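Local coordinates for protein thioesterase (Streptomyces sp. WAC02707, PDB 6VAP) that probably hydrolyses aberrant or stalled acyl groups from carrier proteins of the borrelidin polyketide synthase, as a type II thioesterase of the alpha/beta-hydrolase superfamily, at residues Ala45-Cys51 against Leu250-Arg255; Gln26-His32 against Pro91-His97. All blocks are in the same frame, centred on the assembly; numbering follows the deposited sequence.

Contact 1 of 2, residues Ala45-Cys51 against Leu250-Arg255; sequences AALAPRC and LRTCSR
Arg50 takes hold of the backbone carbonyl of Cys253 side-on: NE and NH2 both donate to Cys253 O, each at 3.1 Å and about equally straight. The oxygen lies in the guanidinium plane, but both nitrogens approach it from above the plane of its own carbonyl and from the same face. One acceptor thus takes two bonds, which restrains the turning of the guanidinium. A bend at chi3 (-42°) folds the arginine chain back, and Leu47 O lies over one face of the guanidinium, offset toward its rim. At the NE end the side chain of Cys253 crowds in, its SG 3.2 Å from Arg50 NE and close to CD as well. Farther along, Arg255 N gives a weak bond of 3.0 Å to Ala46 O, a carbonyl in the last turn of helix 41-47. Beside these bonds Leu47 CD2 rests 3.6 Å from Ser254 OG, and Thr252 CG2 packs against Arg50 O. Where the two segments reach the protein interior, a chi1 of 179° at Cys51, SG anti to the backbone N, carries SG to Leu250 CD1 at 3.6 Å. In this alpha/beta-hydrolase fold the contact joins the end of helix 41-47, and the turn with a cis-proline that leads into strand 52-56, to the tail that leaves the last helix, 239-250. That helix closes with a Schellman motif, Arg251 having positive phi, and the tail then turns alongside 45-51. The weak bond from Thr252 OG1 to Ala247 O ties the tail back to its helix. Leu27 of strand 26-30 touches Leu47, Cys51 and Leu250, while Leu243 and Ile246 of helix 239-250 pack on Ala46 and Leu47 respectively.

Contact 2 of 2, residues Gln26-His32 against Pro91-His97; sequences QLICLPH and PVALFGH
The rings of His32 and His97 meet obliquely where the two parallel strands end, His32 just past strand 26-30, with centroids 5.7 Å apart and planes at 79°. His32 ND1 lies at the edge of the His97 ring, in its plane, 3.9 Å from His97 CD2; this nitrogen is buried without a polar partner in the model. Phe39 and Phe233 meet the His32 ring edge-to-face, and Phe233 does the same with His97, whose ND1 bonds to Ser124 OG and whose ring meets that of His232 at about 45°. Farther back, Phe95 CB lies beside Leu27 CD1, and Cys29 shares this side of the sheet. On the side of Ile28 and Leu30, Ile28 CD1 presses against both Leu94 CD2 (3.3 Å) and Val92 CG2 (3.4 Å), closer than usual carbon contact. The backbones pair in regular parallel register, from Gln26 N to Pro91 O (2.9 Å) through Leu30 N to Phe95 O (2.8 Å), before weakening at His97 N to Leu30 O (3.4 Å). Gly96 probably begins the GxSxG nucleophile elbow with Ser98 and Gly100, and His32 touches the likely Ser98-His232-Asp204 triad. In the central sheet 52-56 flanks 26-30 and 120-124 flanks 92-97; helix 239-250 covers Leu27, Ala93 and Phe95, the last through Ile242 and Ile246, while helix 99-113 packs on Leu30 and Leu94.

Overall arrangement
The centres of the two contacts lie about 14 Å apart, and helix 239-250 relates them, lying on the sheet in contact 2 and ending in the tail of contact 1. They touch directly, Leu250 CD2 reaching Ala93 CB at 3.5 Å and Cys51 SG reaching Leu27 CB at 3.7 Å. Along the chain the segments alternate: 26-32, 45-51, 91-97, 250-255. Contact 2 is buried, its centre about 6 Å from that of the chain, and leads toward the probable nucleophile elbow; the centre of contact 1 lies about 18 Å from that of the chain, beside the N-terminal ends of the same strands, where the modelled chain ends, far from the likely triad.

Contact 1 of 2, residues Ala45-Cys51 against Leu250-Arg255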
ATOM      1  N   ALA A  45      -1.630 -10.961  12.140  1.00 28.30           N
ATOM      2  CA  ALA A  45      -2.211 -11.891  13.106  1.00 33.29           C
ATOM      3  C   ALA A  45      -3.097 -12.927  12.419  1.00 37.31           C
ATOM      4  O   ALA A  45      -3.169 -14.077  12.856  1.00 33.76           O
ATOM      5  CB  ALA A  45      -3.028 -11.115  14.151  1.00 32.57           C
ATOM      6  N   ALA A  46      -3.793 -12.540  11.352  1.00 29.85           N
ATOM      7  CA  ALA A  46      -4.757 -13.424  10.706  1.00 37.33           C
ATOM      8  C   ALA A  46      -4.140 -14.346   9.667  1.00 32.21           C
ATOM      9  O   ALA A  46      -4.702 -15.410   9.396  1.00 33.15           O
ATOM     10  CB  ALA A  46      -5.851 -12.598  10.027  1.00 39.24           C
ATOM     11  N   LEU A  47      -3.010 -13.971   9.073  1.00 24.81           N
ATOM     12  CA  LEU A  47      -2.401 -14.771   8.014  1.00 30.32           C
ATOM     13  C   LEU A  47      -1.177 -15.560   8.470  1.00 29.61           C
ATOM     14  O   LEU A  47      -0.871 -16.610   7.888  1.00 33.40           O
ATOM     15  CB  LEU A  47      -2.002 -13.878   6.831  1.00 23.88           C
ATOM     16  CG  LEU A  47      -3.128 -13.099   6.173  1.00 25.18           C
ATOM     17  CD1 LEU A  47      -2.651 -12.465   4.896  1.00 29.02           C
ATOM     18  CD2 LEU A  47      -4.382 -13.974   5.906  1.00 27.31           C
ATOM     19  N   ALA A  48      -0.464 -15.086   9.485  1.00 33.73           N
ATOM     20  CA  ALA A  48       0.697 -15.815   9.968  1.00 33.14           C
ATOM     21  C   ALA A  48       0.223 -17.020  10.770  1.00 43.32           C
ATOM     22  O   ALA A  48      -0.888 -17.005  11.290  1.00 37.54           O
ATOM     23  CB  ALA A  48       1.572 -14.925  10.841  1.00 36.96           C
ATOM     24  N   PRO A  49       1.038 -18.090  10.869  1.00 47.18           N
ATOM     25  CA  PRO A  49       2.379 -18.223  10.283  1.00 32.90           C
ATOM     26  C   PRO A  49       2.354 -18.703   8.842  1.00 44.63           C
ATOM     27  O   PRO A  49       3.416 -18.896   8.245  1.00 31.57           O
ATOM     28  CB  PRO A  49       3.052 -19.262  11.186  1.00 33.79           C
ATOM     29  CG  PRO A  49       1.906 -20.148  11.631  1.00 37.27           C
ATOM     30  CD  PRO A  49       0.668 -19.274  11.673  1.00 47.51           C
ATOM     31  N   ARG A  50       1.154 -18.889   8.289  1.00 33.14           N
ATOM     32  CA  ARG A  50       1.052 -19.401   6.927  1.00 36.43           C
ATOM     33  C   ARG A  50       1.478 -18.362   5.903  1.00 33.60           C
ATOM     34  O   ARG A  50       1.758 -18.699   4.749  1.00 34.90           O
ATOM     35  CB  ARG A  50      -0.369 -19.868   6.636  1.00 38.69           C
ATOM     36  CG  ARG A  50      -0.775 -21.114   7.447  1.00 59.52           C
ATOM     37  CD  ARG A  50      -2.289 -21.331   7.492  1.00 67.68           C
ATOM     38  NE  ARG A  50      -3.035 -20.081   7.701  1.00 74.19           N
ATOM     39  CZ  ARG A  50      -3.045 -19.388   8.839  1.00 68.23           C
ATOM     40  NH1 ARG A  50      -2.352 -19.814   9.892  1.00 69.71           N
ATOM     41  NH2 ARG A  50      -3.743 -18.266   8.918  1.00 59.54           N
ATOM     42  N   CYS A  51       1.568 -17.107   6.312  1.00 27.70           N
ATOM     43  CA  CYS A  51       2.023 -16.038   5.433  1.00 29.11           C
ATOM     44  C   CYS A  51       2.966 -15.127   6.206  1.00 45.77           C
ATOM     45  O   CYS A  51       2.710 -14.815   7.373  1.00 46.39           O
ATOM     46  CB  CYS A  51       0.845 -15.229   4.868  1.00 34.54           C
ATOM     47  SG  CYS A  51       1.347 -13.858   3.796  1.00 48.58           S
ATOM     48  N   LEU A 250      -2.447 -15.959  -2.199  1.00 33.29           N
ATOM     49  CA  LEU A 250      -1.217 -16.576  -1.733  1.00 36.50           C
ATOM     50  C   LEU A 250      -1.378 -18.050  -1.399  1.00 39.96           C
ATOM     51  O   LEU A 250      -0.446 -18.652  -0.864  1.00 45.23           O
ATOM     52  CB  LEU A 250      -0.682 -15.825  -0.516  1.00 44.81           C
ATOM     53  CG  LEU A 250      -0.317 -14.369  -0.779  1.00 45.73           C
ATOM     54  CD1 LEU A 250      -0.137 -13.615   0.512  1.00 47.57           C
ATOM     55  CD2 LEU A 250       0.927 -14.283  -1.632  1.00124.74           C
ATOM     56  N   ARG A 251      -2.516 -18.653  -1.737  1.00 40.00           N
ATOM     57  CA  ARG A 251      -2.719 -20.098  -1.589  1.00 45.21           C
ATOM     58  C   ARG A 251      -2.652 -20.517  -0.116  1.00 54.66           C
ATOM     59  O   ARG A 251      -2.001 -21.498   0.253  1.00 68.72           O
ATOM     60  CB  ARG A 251      -1.712 -20.896  -2.428  1.00 66.02           C
ATOM     61  CG  ARG A 251      -1.523 -20.377  -3.849  1.00 75.95           C
ATOM     62  CD  ARG A 251      -2.754 -20.630  -4.707  1.00 89.26           C
ATOM     63  NE  ARG A 251      -3.039 -19.509  -5.601  1.00100.05           N
ATOM     64  CZ  ARG A 251      -4.254 -19.156  -6.016  1.00109.15           C
ATOM     65  NH1 ARG A 251      -5.324 -19.837  -5.625  1.00114.80           N
ATOM     66  NH2 ARG A 251      -4.400 -18.116  -6.827  1.00109.28           N
ATOM     67  N   THR A 252      -3.354 -19.767   0.732  1.00 54.20           N
ATOM     68  CA  THR A 252      -3.385 -20.026   2.164  1.00 55.39           C
ATOM     69  C   THR A 252      -4.809 -19.826   2.680  1.00 58.37           C
ATOM     70  O   THR A 252      -5.739 -19.516   1.925  1.00 55.84           O
ATOM     71  CB  THR A 252      -2.424 -19.102   2.926  1.00 62.79           C
ATOM     72  OG1 THR A 252      -2.860 -17.738   2.790  1.00 53.92           O
ATOM     73  CG2 THR A 252      -1.008 -19.233   2.395  1.00 65.87           C
ATOM     74  N   CYS A 253      -4.979 -19.997   3.988  1.00 67.38           N
ATOM     75  CA  CYS A 253      -6.251 -19.780   4.662  1.00 66.03           C
ATOM     76  C   CYS A 253      -6.104 -18.630   5.652  1.00 62.48           C
ATOM     77  O   CYS A 253      -4.994 -18.257   6.042  1.00 64.86           O
ATOM     78  CB  CYS A 253      -6.724 -21.050   5.388  1.00 62.51           C
ATOM     79  SG  CYS A 253      -5.706 -21.527   6.816  1.00 68.87           S
ATOM     80  N   SER A 254      -7.241 -18.060   6.040  1.00 58.95           N
ATOM     81  CA  SER A 254      -7.287 -16.967   6.997  1.00 48.66           C
ATOM     82  C   SER A 254      -7.768 -17.462   8.357  1.00 64.37           C
ATOM     83  O   SER A 254      -8.424 -18.502   8.475  1.00 72.51           O
ATOM     84  CB  SER A 254      -8.193 -15.850   6.498  1.00 50.58           C
ATOM     85  OG  SER A 254      -7.736 -14.603   6.991  1.00 48.22           O
ATOM     86  N   ARG A 255      -7.419 -16.700   9.392  1.00 74.87           N
ATOM     87  CA  ARG A 255      -7.807 -17.024  10.765  1.00 87.03           C
ATOM     88  C   ARG A 255      -9.147 -16.375  11.120  1.00 79.62           C
ATOM     89  O   ARG A 255      -9.255 -15.149  11.210  1.00 71.05           O
ATOM     90  CB  ARG A 255      -6.722 -16.571  11.747  1.00 96.46           C
ATOM     91  CG  ARG A 255      -7.109 -16.690  13.210  1.00104.09           C
ATOM     92  CD  ARG A 255      -7.567 -15.347  13.783  1.00101.70           C
ATOM     93  NE  ARG A 255      -7.518 -15.335  15.246  1.00108.16           N
ATOM     94  CZ  ARG A 255      -8.140 -14.449  16.018  1.00103.75           C
ATOM     95  NH1 ARG A 255      -8.038 -14.522  17.342  1.00104.52           N
ATOM     96  NH2 ARG A 255      -8.862 -13.489  15.469  1.00 94.78           N
TER

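Contact 2 of 2, residues Gln26-His32 against Pro91-His97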
ATOM      1  N   GLN A  26       5.225 -14.398   1.051  1.00 23.77           N
ATOM      2  CA  GLN A  26       5.447 -13.087   1.655  1.00 35.90           C
ATOM      3  C   GLN A  26       4.388 -12.086   1.191  1.00 20.65           C
ATOM      4  O   GLN A  26       3.989 -12.074   0.024  1.00 21.01           O
ATOM      5  CB  GLN A  26       6.831 -12.529   1.318  1.00 47.63           C
ATOM      6  CG  GLN A  26       7.957 -13.096   2.157  1.00 68.52           C
ATOM      7  CD  GLN A  26       9.263 -12.363   1.933  1.00 81.04           C
ATOM      8  OE1 GLN A  26       9.405 -11.612   0.970  1.00 75.22           O
ATOM      9  NE2 GLN A  26      10.221 -12.571   2.823  1.00 97.52           N
ATOM     10  N   LEU A  27       3.909 -11.268   2.119  1.00 20.91           N
ATOM     11  CA  LEU A  27       2.967 -10.200   1.811  1.00 25.63           C
ATOM     12  C   LEU A  27       3.562  -8.895   2.341  1.00 32.17           C
ATOM     13  O   LEU A  27       3.788  -8.738   3.549  1.00 23.05           O
ATOM     14  CB  LEU A  27       1.600 -10.472   2.435  1.00 31.22           C
ATOM     15  CG  LEU A  27       0.642  -9.267   2.304  1.00 31.39           C
ATOM     16  CD1 LEU A  27       0.189  -9.114   0.891  1.00 29.56           C
ATOM     17  CD2 LEU A  27      -0.548  -9.376   3.236  1.00 33.26           C
ATOM     18  N   ILE A  28       3.858  -7.982   1.432  1.00 27.35           N
ATOM     19  CA  ILE A  28       4.413  -6.685   1.792  1.00 23.09           C
ATOM     20  C   ILE A  28       3.271  -5.704   1.786  1.00 22.97           C
ATOM     21  O   ILE A  28       2.610  -5.559   0.759  1.00 18.03           O
ATOM     22  CB  ILE A  28       5.504  -6.252   0.805  1.00 19.78           C
ATOM     23  CG1 ILE A  28       6.600  -7.345   0.723  1.00 22.33           C
ATOM     24  CG2 ILE A  28       6.129  -4.918   1.233  1.00 29.13           C
ATOM     25  CD1 ILE A  28       7.359  -7.287  -0.571  1.00 34.56           C
ATOM     26  N   CYS A  29       3.039  -5.020   2.898  1.00 17.19           N
ATOM     27  CA  CYS A  29       1.872  -4.166   3.105  1.00 18.98           C
ATOM     28  C   CYS A  29       2.298  -2.713   3.246  1.00 20.55           C
ATOM     29  O   CYS A  29       3.117  -2.391   4.112  1.00 16.75           O
ATOM     30  CB  CYS A  29       1.128  -4.608   4.377  1.00 25.63           C
ATOM     31  SG  CYS A  29       0.496  -6.283   4.207  1.00 29.41           S
ATOM     32  N   LEU A  30       1.700  -1.848   2.434  1.00 17.55           N
ATOM     33  CA  LEU A  30       2.037  -0.448   2.345  1.00 21.22           C
ATOM     34  C   LEU A  30       0.900   0.358   2.948  1.00 23.07           C
ATOM     35  O   LEU A  30      -0.225   0.329   2.428  1.00 15.68           O
ATOM     36  CB  LEU A  30       2.269  -0.037   0.888  1.00 23.61           C
ATOM     37  CG  LEU A  30       3.533  -0.571   0.168  1.00 23.69           C
ATOM     38  CD1 LEU A  30       4.771  -0.446   0.984  1.00 21.89           C
ATOM     39  CD2 LEU A  30       3.306  -2.084  -0.214  1.00 24.65           C
ATOM     40  N   PRO A  31       1.135   1.082   4.026  1.00 24.86           N
ATOM     41  CA  PRO A  31       0.062   1.871   4.620  1.00 28.50           C
ATOM     42  C   PRO A  31      -0.335   3.058   3.765  1.00 25.21           C
ATOM     43  O   PRO A  31       0.439   3.551   2.939  1.00 25.21           O
ATOM     44  CB  PRO A  31       0.670   2.342   5.933  1.00 18.98           C
ATOM     45  CG  PRO A  31       1.746   1.404   6.219  1.00 21.09           C
ATOM     46  CD  PRO A  31       2.307   1.007   4.902  1.00 24.75           C
ATOM     47  N   HIS A  32      -1.545   3.555   4.039  1.00 24.07           N
ATOM     48  CA  HIS A  32      -2.055   4.791   3.445  1.00 24.57           C
ATOM     49  C   HIS A  32      -1.333   6.021   3.988  1.00 21.08           C
ATOM     50  O   HIS A  32      -0.526   5.939   4.912  1.00 25.81           O
ATOM     51  CB  HIS A  32      -3.547   4.952   3.736  1.00 24.40           C
ATOM     52  CG  HIS A  32      -3.888   4.747   5.183  1.00 27.56           C
ATOM     53  ND1 HIS A  32      -3.857   3.509   5.804  1.00 28.51           N
ATOM     54  CD2 HIS A  32      -4.173   5.650   6.148  1.00 27.20           C
ATOM     55  CE1 HIS A  32      -4.176   3.660   7.077  1.00 26.16           C
ATOM     56  NE2 HIS A  32      -4.338   4.951   7.317  1.00 23.33           N
ATOM     57  N   PRO A  91       7.368 -17.031  -3.148  1.00 41.32           N
ATOM     58  CA  PRO A  91       6.331 -16.156  -3.708  1.00 31.40           C
ATOM     59  C   PRO A  91       6.076 -14.937  -2.834  1.00 28.58           C
ATOM     60  O   PRO A  91       5.998 -15.069  -1.612  1.00 36.65           O
ATOM     61  CB  PRO A  91       5.090 -17.053  -3.763  1.00 37.66           C
ATOM     62  CG  PRO A  91       5.592 -18.480  -3.465  1.00 43.08           C
ATOM     63  CD  PRO A  91       6.825 -18.304  -2.650  1.00 35.97           C
ATOM     64  N   VAL A  92       5.961 -13.764  -3.462  1.00 33.17           N
ATOM     65  CA  VAL A  92       5.764 -12.501  -2.760  1.00 24.19           C
ATOM     66  C   VAL A  92       4.611 -11.742  -3.406  1.00 22.85           C
ATOM     67  O   VAL A  92       4.476 -11.704  -4.635  1.00 30.26           O
ATOM     68  CB  VAL A  92       7.053 -11.651  -2.761  1.00 30.55           C
ATOM     69  CG1 VAL A  92       7.508 -11.380  -4.189  1.00 24.83           C
ATOM     70  CG2 VAL A  92       6.860 -10.354  -2.002  1.00 34.36           C
ATOM     71  N   ALA A  93       3.783 -11.128  -2.567  1.00 39.17           N
ATOM     72  CA  ALA A  93       2.680 -10.300  -3.021  1.00 28.21           C
ATOM     73  C   ALA A  93       2.741  -8.962  -2.296  1.00 24.90           C
ATOM     74  O   ALA A  93       3.317  -8.845  -1.207  1.00 21.17           O
ATOM     75  CB  ALA A  93       1.328 -10.968  -2.783  1.00 31.29           C
ATOM     76  N   LEU A  94       2.156  -7.939  -2.924  1.00 19.94           N
ATOM     77  CA  LEU A  94       2.102  -6.595  -2.363  1.00 23.46           C
ATOM     78  C   LEU A  94       0.656  -6.167  -2.137  1.00 21.52           C
ATOM     79  O   LEU A  94      -0.219  -6.444  -2.961  1.00 20.42           O
ATOM     80  CB  LEU A  94       2.789  -5.606  -3.278  1.00 23.02           C
ATOM     81  CG  LEU A  94       4.091  -6.072  -3.962  1.00 28.63           C
ATOM     82  CD1 LEU A  94       4.577  -5.057  -4.924  1.00 26.68           C
ATOM     83  CD2 LEU A  94       5.147  -6.380  -2.911  1.00 33.57           C
ATOM     84  N   PHE A  95       0.411  -5.474  -1.024  1.00 26.32           N
ATOM     85  CA  PHE A  95      -0.890  -4.913  -0.698  1.00 23.14           C
ATOM     86  C   PHE A  95      -0.692  -3.467  -0.282  1.00 17.96           C
ATOM     87  O   PHE A  95       0.106  -3.176   0.618  1.00 21.21           O
ATOM     88  CB  PHE A  95      -1.588  -5.703   0.416  1.00 18.39           C
ATOM     89  CG  PHE A  95      -2.923  -5.151   0.786  1.00 22.12           C
ATOM     90  CD1 PHE A  95      -3.033  -4.112   1.669  1.00 17.56           C
ATOM     91  CD2 PHE A  95      -4.091  -5.706   0.253  1.00 25.87           C
ATOM     92  CE1 PHE A  95      -4.312  -3.587   1.990  1.00 26.71           C
ATOM     93  CE2 PHE A  95      -5.317  -5.210   0.567  1.00 28.95           C
ATOM     94  CZ  PHE A  95      -5.423  -4.118   1.422  1.00 32.37           C
ATOM     95  N   GLY A  96      -1.412  -2.560  -0.943  1.00 25.16           N
ATOM     96  CA  GLY A  96      -1.372  -1.152  -0.558  1.00 23.15           C
ATOM     97  C   GLY A  96      -2.767  -0.559  -0.476  1.00 14.06           C
ATOM     98  O   GLY A  96      -3.595  -0.817  -1.352  1.00 18.54           O
ATOM     99  N   HIS A  97      -3.028   0.269   0.524  1.00 18.98           N
ATOM    100  CA  HIS A  97      -4.271   1.009   0.633  1.00 18.70           C
ATOM    101  C   HIS A  97      -4.004   2.480   0.343  1.00 22.02           C
ATOM    102  O   HIS A  97      -3.053   3.057   0.869  1.00 16.90           O
ATOM    103  CB  HIS A  97      -4.859   0.820   2.024  1.00 25.99           C
ATOM    104  CG  HIS A  97      -6.158   1.526   2.218  1.00 22.49           C
ATOM    105  ND1 HIS A  97      -7.288   1.234   1.484  1.00 20.15           N
ATOM    106  CD2 HIS A  97      -6.497   2.529   3.059  1.00 30.73           C
ATOM    107  CE1 HIS A  97      -8.277   2.019   1.880  1.00 24.56           C
ATOM    108  NE2 HIS A  97      -7.819   2.822   2.825  1.00 23.78           N
TER